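Local coordinates for CCMAN5 (PDB 4AQ0), which hydrolyses alpha-mannosidic linkages as a family GH92 alpha-mannosidase and enables mannose-6-phosphate modification of yeast-produced recombinant lysosomal enzymes, at residues L96-S101 against Y113-S118; R349-A354 against A399-T404; D389-L394 against S426-D431; D460-G465 against R501-W506; Y736-T741 against A764-E769. All coordinates share one frame; numbering follows the deposited sequence.

From the N terminus, contact 1 closes a short loop within the family 92 N-terminal domain and brings together the edge strands of two antiparallel sheets. The remaining four lie in the catalytic domain. Contacts 2 and 3 cross along the chain, since helix 384-403 serves both: its end meets the 349-354 turn, while its middle packs on helix 425-434, the two contact centres lying about 17 Å apart. Contact 4 follows in series, joining helix 459-464 to helix 494-511 near the surface. Last comes contact 5, which pairs strands 736-742 and 762-768 of a mixed sheet. None of the five nests inside another.

Contact 1. Residues L96-S101 against Y113-S118; sequences LVVPTS and YAHPFS
Tyr113 and His115 lean on Leu96, Val98 and Pro99 where two antiparallel sheets of the family 92 N-terminal domain come together. Strand 96-100 is the outermost strand of one sheet and strand 115-116 of the other. The two segments form no backbone pair, and even their nearest CA atoms, those of Val98 and Tyr113, are 6.5 Å apart; side chains make the contact. Tyr113 comes first. Val98 CG2 stands over the middle of its ring, a CH-pi contact 3.7 Å from the centroid and 13° off the normal, while Val98 CG1 reaches Tyr113 CD1 at 3.6 Å. With CG1 anti to the backbone N (chi1 -180°), the valine presents both methyls to the tyrosine. Leu96 CD2 comes obliquely from the same side as Val98, 3.9 Å from Tyr113 CE2, and the tyrosine hydroxyl is hydrogen-bonded to Asp178, a residue of the strand next to 96-100. His115 then points back toward the strand. Its ND1 is bonded to the backbone carbonyl of Ile75, on neighbouring strand 74-79, which fixes the ring's rotation. Val98 CG1 lies at the ring edge, 3.9 Å from His115 CE1. At the same edge, in the ring plane, His115 NE2 donates a weak, bent hydrogen bond to Pro99 O, 2.7 Å long with an N-H...O angle of 126°.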
# COMPACT_ATOMS: atom_id res chain seq x y z
N LEU A 96 2.24 -15.40 16.83
CA LEU A 96 1.17 -16.31 16.40
C LEU A 96 0.47 -16.94 17.59
O LEU A 96 1.10 -17.61 18.40
CB LEU A 96 1.71 -17.38 15.45
CG LEU A 96 0.74 -18.48 15.01
CD1 LEU A 96 -0.33 -17.96 14.01
CD2 LEU A 96 1.53 -19.63 14.41
N VAL A 97 -0.83 -16.70 17.69
CA VAL A 97 -1.65 -17.21 18.79
C VAL A 97 -2.53 -18.31 18.22
O VAL A 97 -3.31 -18.06 17.30
CB VAL A 97 -2.51 -16.09 19.44
CG1 VAL A 97 -3.58 -16.67 20.39
CG2 VAL A 97 -1.61 -15.08 20.18
N VAL A 98 -2.37 -19.53 18.74
CA VAL A 98 -3.07 -20.72 18.23
C VAL A 98 -3.97 -21.29 19.34
O VAL A 98 -3.48 -21.69 20.40
CB VAL A 98 -2.08 -21.82 17.73
CG1 VAL A 98 -2.83 -23.05 17.19
CG2 VAL A 98 -1.13 -21.28 16.64
N PRO A 99 -5.30 -21.33 19.10
CA PRO A 99 -6.19 -21.97 20.06
C PRO A 99 -6.15 -23.49 19.88
O PRO A 99 -6.14 -23.98 18.75
CB PRO A 99 -7.56 -21.41 19.69
CG PRO A 99 -7.45 -21.11 18.22
CD PRO A 99 -6.03 -20.74 17.96
N THR A 100 -6.13 -24.23 20.99
CA THR A 100 -6.04 -25.69 20.92
C THR A 100 -6.60 -26.38 22.18
O THR A 100 -6.55 -25.82 23.28
CB THR A 100 -4.59 -26.14 20.60
OG1 THR A 100 -4.57 -27.54 20.31
CG2 THR A 100 -3.62 -25.82 21.77
N SER A 101 -7.15 -27.58 22.00
CA SER A 101 -7.57 -28.43 23.12
C SER A 101 -6.49 -29.47 23.44
O SER A 101 -6.66 -30.28 24.35
CB SER A 101 -8.90 -29.14 22.83
OG SER A 101 -9.98 -28.23 22.71
N TYR A 113 -0.90 -27.21 14.67
CA TYR A 113 -1.72 -26.02 14.80
C TYR A 113 -2.96 -26.07 13.89
O TYR A 113 -3.93 -25.37 14.13
CB TYR A 113 -0.93 -24.77 14.44
CG TYR A 113 0.25 -24.39 15.33
CD1 TYR A 113 0.32 -24.77 16.68
CD2 TYR A 113 1.27 -23.60 14.82
CE1 TYR A 113 1.41 -24.38 17.48
CE2 TYR A 113 2.35 -23.21 15.60
CZ TYR A 113 2.42 -23.60 16.93
OH TYR A 113 3.50 -23.19 17.68
N ALA A 114 -2.90 -26.88 12.83
CA ALA A 114 -3.88 -26.81 11.75
C ALA A 114 -5.30 -27.20 12.19
O ALA A 114 -5.50 -28.27 12.78
CB ALA A 114 -3.42 -27.67 10.57
N HIS A 115 -6.26 -26.30 11.93
CA HIS A 115 -7.68 -26.56 12.14
C HIS A 115 -8.39 -26.48 10.79
O HIS A 115 -8.14 -25.55 10.03
CB HIS A 115 -8.35 -25.49 13.02
CG HIS A 115 -7.56 -25.08 14.23
ND1 HIS A 115 -6.51 -24.24 14.37
CD2 HIS A 115 -7.88 -25.51 15.51
CE1 HIS A 115 -6.20 -24.20 15.71
NE2 HIS A 115 -7.04 -24.97 16.37
N PRO A 116 -9.32 -27.42 10.51
CA PRO A 116 -10.22 -27.24 9.35
C PRO A 116 -11.08 -25.98 9.51
O PRO A 116 -11.50 -25.65 10.62
CB PRO A 116 -11.13 -28.47 9.39
CG PRO A 116 -10.51 -29.42 10.40
CD PRO A 116 -9.70 -28.59 11.33
N PHE A 117 -11.35 -25.28 8.41
CA PHE A 117 -12.32 -24.20 8.43
C PHE A 117 -13.07 -24.16 7.10
O PHE A 117 -12.61 -24.72 6.10
CB PHE A 117 -11.68 -22.85 8.76
CG PHE A 117 -11.17 -22.09 7.55
CD1 PHE A 117 -9.96 -22.44 6.95
CD2 PHE A 117 -11.88 -21.01 7.05
CE1 PHE A 117 -9.49 -21.74 5.86
CE2 PHE A 117 -11.41 -20.29 5.94
CZ PHE A 117 -10.21 -20.66 5.35
N SER A 118 -14.21 -23.48 7.14
CA SER A 118 -15.04 -23.26 5.96
C SER A 118 -15.36 -21.77 5.84
O SER A 118 -15.57 -21.09 6.85
CB SER A 118 -16.34 -24.07 6.08
OG SER A 118 -17.26 -23.71 5.06

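Contact 2. Residues R349-A354 against A399-T404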
# COMPACT_ATOMS: atom_id res chain seq x y z
N ARG A 349 10.05 5.54 18.30
CA ARG A 349 11.45 5.14 18.31
C ARG A 349 12.13 5.53 17.00
O ARG A 349 11.64 5.21 15.92
CB ARG A 349 11.61 3.64 18.58
CG ARG A 349 13.08 3.23 18.70
CD ARG A 349 13.28 1.79 19.14
NE ARG A 349 12.97 0.81 18.10
CZ ARG A 349 13.74 0.54 17.05
NH1 ARG A 349 14.88 1.20 16.84
NH2 ARG A 349 13.35 -0.39 16.18
N GLY A 350 13.26 6.22 17.13
CA GLY A 350 14.03 6.67 15.97
C GLY A 350 14.97 5.60 15.45
O GLY A 350 15.27 4.64 16.16
N VAL A 351 15.42 5.77 14.20
CA VAL A 351 16.43 4.88 13.63
C VAL A 351 17.77 4.96 14.37
O VAL A 351 18.63 4.10 14.20
CB VAL A 351 16.66 5.11 12.10
CG1 VAL A 351 15.45 4.65 11.30
CG2 VAL A 351 17.01 6.57 11.79
N ASP A 352 17.95 6.01 15.17
CA ASP A 352 19.10 6.09 16.09
C ASP A 352 18.95 5.15 17.30
O ASP A 352 19.86 5.03 18.11
CB ASP A 352 19.34 7.53 16.56
CG ASP A 352 18.14 8.12 17.30
OD1 ASP A 352 17.06 7.48 17.31
OD2 ASP A 352 18.28 9.23 17.87
N GLY A 353 17.80 4.50 17.41
CA GLY A 353 17.57 3.55 18.50
C GLY A 353 17.04 4.20 19.78
O GLY A 353 16.85 3.52 20.79
N ALA A 354 16.78 5.50 19.72
CA ALA A 354 16.32 6.24 20.89
C ALA A 354 14.84 6.65 20.81
O ALA A 354 14.24 6.66 19.72
CB ALA A 354 17.20 7.47 21.12
N ALA A 399 15.58 13.07 8.93
CA ALA A 399 16.27 13.91 9.92
C ALA A 399 16.97 13.06 10.98
O ALA A 399 18.10 13.36 11.37
CB ALA A 399 15.30 14.87 10.56
N ASP A 400 16.30 12.01 11.44
CA ASP A 400 16.88 11.07 12.41
C ASP A 400 18.10 10.34 11.86
O ASP A 400 19.10 10.18 12.57
CB ASP A 400 15.84 10.08 12.89
CG ASP A 400 14.82 10.70 13.82
OD1 ASP A 400 15.09 11.83 14.33
OD2 ASP A 400 13.77 10.07 14.04
N ALA A 401 18.02 9.90 10.60
CA ALA A 401 19.18 9.32 9.90
C ALA A 401 20.39 10.26 9.91
O ALA A 401 21.51 9.86 10.24
CB ALA A 401 18.81 8.94 8.47
N GLU A 402 20.14 11.52 9.56
CA GLU A 402 21.18 12.53 9.51
C GLU A 402 21.81 12.75 10.89
O GLU A 402 23.04 12.85 11.00
CB GLU A 402 20.61 13.84 8.94
CG GLU A 402 21.51 15.06 9.10
CD GLU A 402 22.76 15.03 8.23
OE1 GLU A 402 22.88 14.16 7.33
OE2 GLU A 402 23.63 15.89 8.44
N ALA A 403 20.96 12.79 11.92
CA ALA A 403 21.36 13.00 13.31
C ALA A 403 22.28 11.92 13.88
O ALA A 403 23.07 12.21 14.79
CB ALA A 403 20.11 13.16 14.20
N THR A 404 22.19 10.70 13.36
CA THR A 404 23.10 9.61 13.75
C THR A 404 24.54 9.98 13.41
O THR A 404 25.48 9.45 14.02
CB THR A 404 22.79 8.26 13.03
OG1 THR A 404 23.06 8.40 11.62
CG2 THR A 404 21.35 7.83 13.23
O HOH W 1 13.66 7.63 12.79
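Val351 and Asp352, in a type I beta turn running from Gly350 to Gly353, meet Asp400, Ala401 and Thr404 at the C-terminal end of helix 384-403, in the (alpha/alpha)6 catalytic domain of this family. The turn links strand 347-349 to strand 355-357. Apolar touches carry the direct contact. Val351 CG2 settles beside the helix backbone, 3.7 Å from Ala401 N and 3.9 Å from Asp400 CB; it stands between its own backbone N and carbonyl carbon. One turn further on, Thr404 CG2 abuts Asp352 CB at 3.9 Å. A valine in place of Thr404 would probably keep this methyl touch but leave Ala401 O and Thr406 without their hydroxyl partner.

Polar bridging is left to a water, which accepts from Val351 N at 2.9 Å and donates to Asp400 OD2 at 2.7 Å. The same carboxylate oxygen is bonded to Tyr348, and OD1 forms a salt bridge with Arg442, so both oxygens of Asp400 are held.

Bonds within each segment set the shapes that meet. Thr404 OG1 donates to Ala401 O over 2.5 Å and also pairs with Thr406. Asp352, bonded in addition to His356, closes an Asx turn: its OD1 receives Ala354 N at 3.1 Å, from above the carboxylate plane and with an N-H...O angle of 165°.

Contact 3. Residues D389-L394 against S426-D431; sequences DMVQSL and SVVVAD
Leu394 thrusts its CD2 methyl between Val428 and Val429, at 3.8 Å from Val428 CG1 and 3.9 Å from Val429 CG2. Its CG lies anti to the backbone N (chi1 -174°), which carries the branched end across to the other helix, where it meets Val428 at about a right angle. One turn earlier Val391 lies against the backbone of Val429, its CG1 4.1 Å from Val429 CA, and its CG2 comes more loosely to Val428 CG1. Behind these four residues the axes of the two helix segments approach to 9.8 Å with a crossing angle of -134°, oblique but nearer antiparallel than parallel, as neighbouring helices of the (alpha/alpha)6 catalytic domain. Further out, Val428 is backed by Thr369 and Phe376 of helix 369-382, and Val429 by Ile487 of helix 471-490. Polar anchors sit off the interface: Ser393 OG donates to Asp389 O at 2.7 Å and also bonds Tyr364 N, while Asp431 forms a salt bridge with Lys435. With only methyl and methine groups meeting in a buried setting, the contact is held by dispersion and exclusion of water, without directional bonds to fix the register.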
# COMPACT_ATOMS: atom_id res chain seq x y z
N ASP A 389 0.64 14.67 8.49
CA ASP A 389 1.36 13.92 9.51
C ASP A 389 2.28 12.88 8.89
O ASP A 389 3.39 12.66 9.39
CB ASP A 389 0.40 13.24 10.49
CG ASP A 389 -0.09 14.18 11.58
OD1 ASP A 389 0.19 15.41 11.53
OD2 ASP A 389 -0.79 13.69 12.50
N MET A 390 1.83 12.24 7.81
CA MET A 390 2.67 11.29 7.07
C MET A 390 3.93 11.97 6.54
O MET A 390 5.03 11.43 6.69
CB MET A 390 1.89 10.60 5.94
CG MET A 390 0.76 9.67 6.42
SD MET A 390 -0.12 8.86 5.07
CE MET A 390 -1.07 7.64 5.98
N VAL A 391 3.78 13.14 5.94
CA VAL A 391 4.92 13.86 5.36
C VAL A 391 5.87 14.36 6.47
O VAL A 391 7.09 14.23 6.36
CB VAL A 391 4.48 15.00 4.42
CG1 VAL A 391 5.69 15.73 3.84
CG2 VAL A 391 3.61 14.44 3.28
N GLN A 392 5.29 14.90 7.54
CA GLN A 392 6.09 15.32 8.68
C GLN A 392 6.87 14.13 9.24
O GLN A 392 8.01 14.30 9.66
CB GLN A 392 5.21 15.97 9.76
CG GLN A 392 5.95 16.42 11.02
CD GLN A 392 6.94 17.56 10.78
OE1 GLN A 392 6.60 18.73 10.95
NE2 GLN A 392 8.16 17.22 10.37
N SER A 393 6.26 12.95 9.23
CA SER A 393 6.91 11.72 9.71
C SER A 393 8.09 11.33 8.82
O SER A 393 9.19 11.00 9.30
CB SER A 393 5.91 10.56 9.76
OG SER A 393 4.84 10.82 10.66
N LEU A 394 7.86 11.36 7.51
CA LEU A 394 8.90 11.06 6.53
C LEU A 394 10.10 11.99 6.71
O LEU A 394 11.26 11.55 6.66
CB LEU A 394 8.34 11.20 5.12
CG LEU A 394 9.22 10.80 3.93
CD1 LEU A 394 9.78 9.39 4.12
CD2 LEU A 394 8.37 10.89 2.67
N SER A 426 11.89 12.00 -1.83
CA SER A 426 12.01 13.44 -2.17
C SER A 426 10.79 13.93 -2.94
O SER A 426 10.38 15.08 -2.79
CB SER A 426 13.30 13.73 -2.96
OG SER A 426 13.22 13.23 -4.29
N VAL A 427 10.21 13.06 -3.76
CA VAL A 427 9.04 13.40 -4.56
C VAL A 427 7.82 13.58 -3.65
O VAL A 427 7.02 14.49 -3.85
CB VAL A 427 8.78 12.33 -5.64
CG1 VAL A 427 7.48 12.61 -6.42
CG2 VAL A 427 9.99 12.24 -6.58
N VAL A 428 7.70 12.72 -2.63
CA VAL A 428 6.59 12.78 -1.68
C VAL A 428 6.62 14.07 -0.84
O VAL A 428 5.59 14.76 -0.68
CB VAL A 428 6.54 11.54 -0.74
CG1 VAL A 428 5.44 11.69 0.32
CG2 VAL A 428 6.35 10.24 -1.56
N VAL A 429 7.79 14.38 -0.29
CA VAL A 429 7.97 15.62 0.47
C VAL A 429 7.67 16.81 -0.45
O VAL A 429 6.94 17.72 -0.06
CB VAL A 429 9.38 15.74 1.10
CG1 VAL A 429 9.54 17.07 1.86
CG2 VAL A 429 9.64 14.56 2.04
N ALA A 430 8.23 16.79 -1.66
CA ALA A 430 7.97 17.83 -2.67
C ALA A 430 6.48 17.99 -2.98
O ALA A 430 6.01 19.10 -3.27
CB ALA A 430 8.72 17.51 -3.95
N ASP A 431 5.75 16.88 -2.94
CA ASP A 431 4.31 16.86 -3.19
C ASP A 431 3.57 17.76 -2.20
O ASP A 431 2.69 18.53 -2.60
CB ASP A 431 3.77 15.42 -3.11
CG ASP A 431 2.39 15.28 -3.71
OD1 ASP A 431 2.30 15.13 -4.94
OD2 ASP A 431 1.40 15.32 -2.94

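Contact 4. Residues D460-G465 against R501-W506; sequences DELRRG and REQASW
The indole of Trp506 is wedged between its own helix and the C-terminal end of helix 459-464. Gln503 CA sits above the middle of one face, 3.8 Å from the ring plane. Over the opposite face, Gly465 CA, just past the end of helix 459-464, comes within 3.7 Å of Trp506 CE3, offset toward the rim of the ring. Leu462 approaches differently: its CD2 lies in the indole plane, at the edge, 4.0 Å from Trp506 CZ3. The same methyl also touches the amide of the extended Gln503 side chain, 3.5 Å from Gln503 NE2, while the OE1 of that amide is hydrogen-bonded to Gln481.

The two helix segments run almost perpendicular, at a crossing angle of 78° and with axes 11.4 Å apart, a helix pair near the surface of the (alpha/alpha)6 catalytic domain. Gly465 ends the shorter helix with positive phi (96°), a conformation that a residue with a side chain would find strained, and its backbone rather than a side chain faces the tryptophan: Gly465 O stands 3.2 Å from Trp506 CB.

The ring is also held through its nitrogen. Trp506 NE1 donates to Glu502 OE2, one turn back, at 3.0 Å and 155°, meeting the carboxylate from above its plane; Lys510 adds a cation-pi contact. Exchanging Trp506 for an alanine would probably open a gap against Gly465 and Leu462 and leave Glu502 without its indole partner. Ser505 OG donates to Glu502 O in the carbonyl plane, on a lone pair.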
# COMPACT_ATOMS: atom_id res chain seq x y z
N ASP A 460 31.94 11.03 -14.70
CA ASP A 460 31.74 10.68 -16.11
C ASP A 460 30.28 10.81 -16.52
O ASP A 460 29.99 11.22 -17.64
CB ASP A 460 32.24 9.26 -16.40
CG ASP A 460 33.76 9.19 -16.60
OD1 ASP A 460 34.39 10.24 -16.85
OD2 ASP A 460 34.31 8.07 -16.50
N GLU A 461 29.38 10.48 -15.60
CA GLU A 461 27.94 10.62 -15.80
C GLU A 461 27.52 12.10 -15.86
O GLU A 461 26.63 12.46 -16.63
CB GLU A 461 27.17 9.87 -14.71
CG GLU A 461 27.33 8.36 -14.83
CD GLU A 461 26.88 7.59 -13.61
OE1 GLU A 461 26.56 8.20 -12.57
OE2 GLU A 461 26.86 6.35 -13.69
N LEU A 462 28.18 12.94 -15.06
CA LEU A 462 27.92 14.38 -15.10
C LEU A 462 28.32 14.97 -16.46
O LEU A 462 27.62 15.83 -17.00
CB LEU A 462 28.63 15.11 -13.95
CG LEU A 462 28.10 14.93 -12.52
CD1 LEU A 462 29.10 15.41 -11.46
CD2 LEU A 462 26.76 15.65 -12.34
N ARG A 463 29.44 14.50 -17.01
CA ARG A 463 29.93 14.95 -18.32
C ARG A 463 29.01 14.54 -19.47
O ARG A 463 28.76 15.34 -20.37
CB ARG A 463 31.34 14.41 -18.61
CG ARG A 463 32.45 15.15 -17.88
CD ARG A 463 33.81 14.63 -18.31
NE ARG A 463 34.87 15.06 -17.40
CZ ARG A 463 35.38 14.32 -16.42
NH1 ARG A 463 34.93 13.08 -16.19
NH2 ARG A 463 36.34 14.81 -15.65
N ARG A 464 28.53 13.30 -19.45
CA ARG A 464 27.72 12.81 -20.56
C ARG A 464 26.21 13.04 -20.37
O ARG A 464 25.45 13.09 -21.35
CB ARG A 464 28.02 11.34 -20.87
CG ARG A 464 27.32 10.33 -19.97
CD ARG A 464 27.61 8.92 -20.43
NE ARG A 464 28.93 8.44 -19.99
CZ ARG A 464 29.13 7.70 -18.91
NH1 ARG A 464 28.12 7.36 -18.12
NH2 ARG A 464 30.35 7.30 -18.60
N GLY A 465 25.79 13.18 -19.11
CA GLY A 465 24.40 13.49 -18.76
C GLY A 465 23.48 12.32 -18.41
O GLY A 465 22.27 12.52 -18.27
N ARG A 501 17.27 21.15 -10.96
CA ARG A 501 16.41 21.27 -12.15
C ARG A 501 17.15 21.02 -13.47
O ARG A 501 16.60 20.39 -14.38
CB ARG A 501 15.72 22.64 -12.20
CG ARG A 501 14.50 22.75 -11.31
CD ARG A 501 13.68 23.99 -11.63
NE ARG A 501 14.41 25.22 -11.30
CZ ARG A 501 14.45 25.75 -10.08
NH1 ARG A 501 13.80 25.18 -9.07
NH2 ARG A 501 15.14 26.85 -9.86
N GLU A 502 18.38 21.52 -13.58
CA GLU A 502 19.18 21.30 -14.79
C GLU A 502 19.44 19.81 -14.97
O GLU A 502 19.18 19.25 -16.03
CB GLU A 502 20.49 22.12 -14.72
CG GLU A 502 21.56 21.74 -15.76
CD GLU A 502 21.13 21.97 -17.21
OE1 GLU A 502 20.20 22.76 -17.47
OE2 GLU A 502 21.75 21.34 -18.10
N GLN A 503 19.92 19.15 -13.91
CA GLN A 503 20.20 17.71 -13.97
C GLN A 503 18.94 16.87 -14.20
O GLN A 503 19.00 15.84 -14.87
CB GLN A 503 20.99 17.26 -12.73
CG GLN A 503 22.41 17.84 -12.70
CD GLN A 503 23.30 17.24 -11.61
OE1 GLN A 503 23.07 16.12 -11.13
NE2 GLN A 503 24.33 17.98 -11.22
N ALA A 504 17.81 17.34 -13.68
CA ALA A 504 16.52 16.66 -13.85
C ALA A 504 16.02 16.65 -15.30
O ALA A 504 15.23 15.78 -15.67
CB ALA A 504 15.47 17.26 -12.93
N SER A 505 16.50 17.59 -16.12
CA SER A 505 16.12 17.63 -17.53
C SER A 505 16.91 16.63 -18.40
O SER A 505 16.49 16.31 -19.52
CB SER A 505 16.27 19.05 -18.09
OG SER A 505 17.64 19.37 -18.29
N TRP A 506 18.05 16.16 -17.89
CA TRP A 506 18.97 15.31 -18.66
C TRP A 506 18.41 13.98 -19.19
O TRP A 506 18.65 13.65 -20.36
CB TRP A 506 20.27 15.05 -17.88
CG TRP A 506 21.16 16.27 -17.66
CD1 TRP A 506 21.04 17.50 -18.25
CD2 TRP A 506 22.32 16.34 -16.81
NE1 TRP A 506 22.04 18.33 -17.81
CE2 TRP A 506 22.84 17.65 -16.92
CE3 TRP A 506 22.96 15.43 -15.96
CZ2 TRP A 506 23.97 18.07 -16.22
CZ3 TRP A 506 24.08 15.84 -15.26
CH2 TRP A 506 24.58 17.15 -15.40

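Contact 5. Residues Y736-T741 against A764-E769; sequences YVQSAT and AFRMGE
Gln738 and Ser739 both stand opposite Arg766, a classic beta bulge that shifts the pairing of the two strands by one residue. Strands 736-742 and 762-768 are antiparallel neighbours in a mixed sheet of the catalytic domain. Each half of the ladder keeps its bonds: Tyr736 pairs with Gly768 on one side of the bulge and Thr741 with Ala764 on the other, both hydrogen-bonded pairs. At the bulge itself Gln738 N donates to Arg766 O at 2.7 Å, and Arg766 N donates to Ser739 O at 2.9 Å, so the extra residue is accommodated without losing a link.

On the buried side, Val737, Ala740, Phe765 and Met767 gather. Phe765 CD1 receives Ala740 CB at 3.5 Å and Val737 CG1 at 3.7 Å, both obliquely, and Met767, curling back along its chain, brings SD to 4.0 Å from Val737 CG2. Trp774 adds to this cluster, touching Val737 and Ala740.

The other side is polar and more open. Arg766 turns at its CG-CD bond (chi3 59°) and folds back so that Gln738 CB lies over one face of the guanidinium, and its NE makes a weak bond of 3.3 Å to Ser739 OG. Gln738 also bends, returning toward the backbone, where its amide is bonded to the carbonyl of Gln770. Tyr736 O is thereby shared by two donors: Gly768 N lies in the carbonyl plane, whereas Gln738 NE2 comes from well above it, at 3.1 Å.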
# COMPACT_ATOMS: atom_id res chain seq x y z
N TYR A 736 -17.91 9.21 -21.19
CA TYR A 736 -17.24 10.34 -21.85
C TYR A 736 -17.76 11.68 -21.35
O TYR A 736 -18.98 11.86 -21.23
CB TYR A 736 -17.47 10.29 -23.36
CG TYR A 736 -16.78 9.17 -24.09
CD1 TYR A 736 -15.38 9.17 -24.23
CD2 TYR A 736 -17.51 8.12 -24.65
CE1 TYR A 736 -14.74 8.15 -24.90
CE2 TYR A 736 -16.87 7.10 -25.34
CZ TYR A 736 -15.49 7.12 -25.45
OH TYR A 736 -14.84 6.11 -26.13
N VAL A 737 -16.85 12.62 -21.08
CA VAL A 737 -17.25 13.97 -20.67
C VAL A 737 -17.72 14.74 -21.90
O VAL A 737 -17.03 14.74 -22.91
CB VAL A 737 -16.10 14.74 -19.97
CG1 VAL A 737 -16.50 16.19 -19.67
CG2 VAL A 737 -15.67 14.01 -18.69
N GLN A 738 -18.89 15.37 -21.81
CA GLN A 738 -19.41 16.22 -22.90
C GLN A 738 -19.12 17.70 -22.65
O GLN A 738 -18.77 18.44 -23.57
CB GLN A 738 -20.92 16.01 -23.09
CG GLN A 738 -21.33 14.56 -23.18
CD GLN A 738 -20.63 13.81 -24.30
OE1 GLN A 738 -20.91 14.21 -25.53
NE2 GLN A 738 -19.83 12.89 -24.05
N SER A 739 -19.30 18.12 -21.40
CA SER A 739 -18.99 19.47 -20.98
C SER A 739 -18.79 19.47 -19.47
O SER A 739 -19.06 18.46 -18.81
CB SER A 739 -20.12 20.45 -21.37
OG SER A 739 -21.30 20.21 -20.62
N ALA A 740 -18.34 20.60 -18.93
CA ALA A 740 -18.08 20.72 -17.50
C ALA A 740 -18.24 22.15 -17.02
O ALA A 740 -18.05 23.10 -17.80
CB ALA A 740 -16.69 20.22 -17.18
N THR A 741 -18.59 22.29 -15.74
CA THR A 741 -18.53 23.58 -15.06
C THR A 741 -17.76 23.42 -13.76
O THR A 741 -17.73 22.32 -13.18
CB THR A 741 -19.93 24.14 -14.71
OG1 THR A 741 -20.59 23.25 -13.79
CG2 THR A 741 -20.80 24.35 -15.97
N ALA A 764 -18.78 19.87 -11.87
CA ALA A 764 -19.89 19.15 -12.48
C ALA A 764 -19.63 18.80 -13.94
O ALA A 764 -19.44 19.68 -14.78
CB ALA A 764 -21.17 19.97 -12.36
N PHE A 765 -19.63 17.50 -14.24
CA PHE A 765 -19.50 17.06 -15.62
C PHE A 765 -20.84 16.59 -16.18
O PHE A 765 -21.67 16.04 -15.46
CB PHE A 765 -18.48 15.91 -15.74
CG PHE A 765 -17.10 16.25 -15.27
CD1 PHE A 765 -16.22 16.97 -16.08
CD2 PHE A 765 -16.65 15.82 -14.02
CE1 PHE A 765 -14.93 17.28 -15.65
CE2 PHE A 765 -15.37 16.13 -13.58
CZ PHE A 765 -14.50 16.85 -14.40
N ARG A 766 -21.05 16.82 -17.47
CA ARG A 766 -22.17 16.21 -18.19
C ARG A 766 -21.58 15.06 -18.99
O ARG A 766 -20.67 15.25 -19.79
CB ARG A 766 -22.88 17.23 -19.09
CG ARG A 766 -24.01 16.65 -19.95
CD ARG A 766 -24.85 17.76 -20.63
NE ARG A 766 -24.04 18.63 -21.49
CZ ARG A 766 -23.78 18.39 -22.78
NH1 ARG A 766 -24.26 17.30 -23.38
NH2 ARG A 766 -23.03 19.24 -23.46
N MET A 767 -22.11 13.86 -18.75
CA MET A 767 -21.57 12.64 -19.35
C MET A 767 -22.38 12.19 -20.57
O MET A 767 -23.53 12.60 -20.73
CB MET A 767 -21.50 11.52 -18.31
CG MET A 767 -20.81 11.92 -17.00
SD MET A 767 -19.09 12.44 -17.21
CE MET A 767 -18.30 10.91 -17.70
N GLY A 768 -21.77 11.37 -21.42
CA GLY A 768 -22.45 10.86 -22.61
C GLY A 768 -21.76 9.62 -23.16
O GLY A 768 -20.66 9.26 -22.72
N GLU A 769 -22.40 8.99 -24.13
CA GLU A 769 -21.95 7.69 -24.62
C GLU A 769 -20.92 7.78 -25.75
O GLU A 769 -20.32 6.77 -26.13
CB GLU A 769 -23.16 6.84 -25.04
CG GLU A 769 -24.11 6.56 -23.87
CD GLU A 769 -25.24 5.59 -24.20
OE1 GLU A 769 -25.07 4.72 -25.08
OE2 GLU A 769 -26.30 5.68 -23.54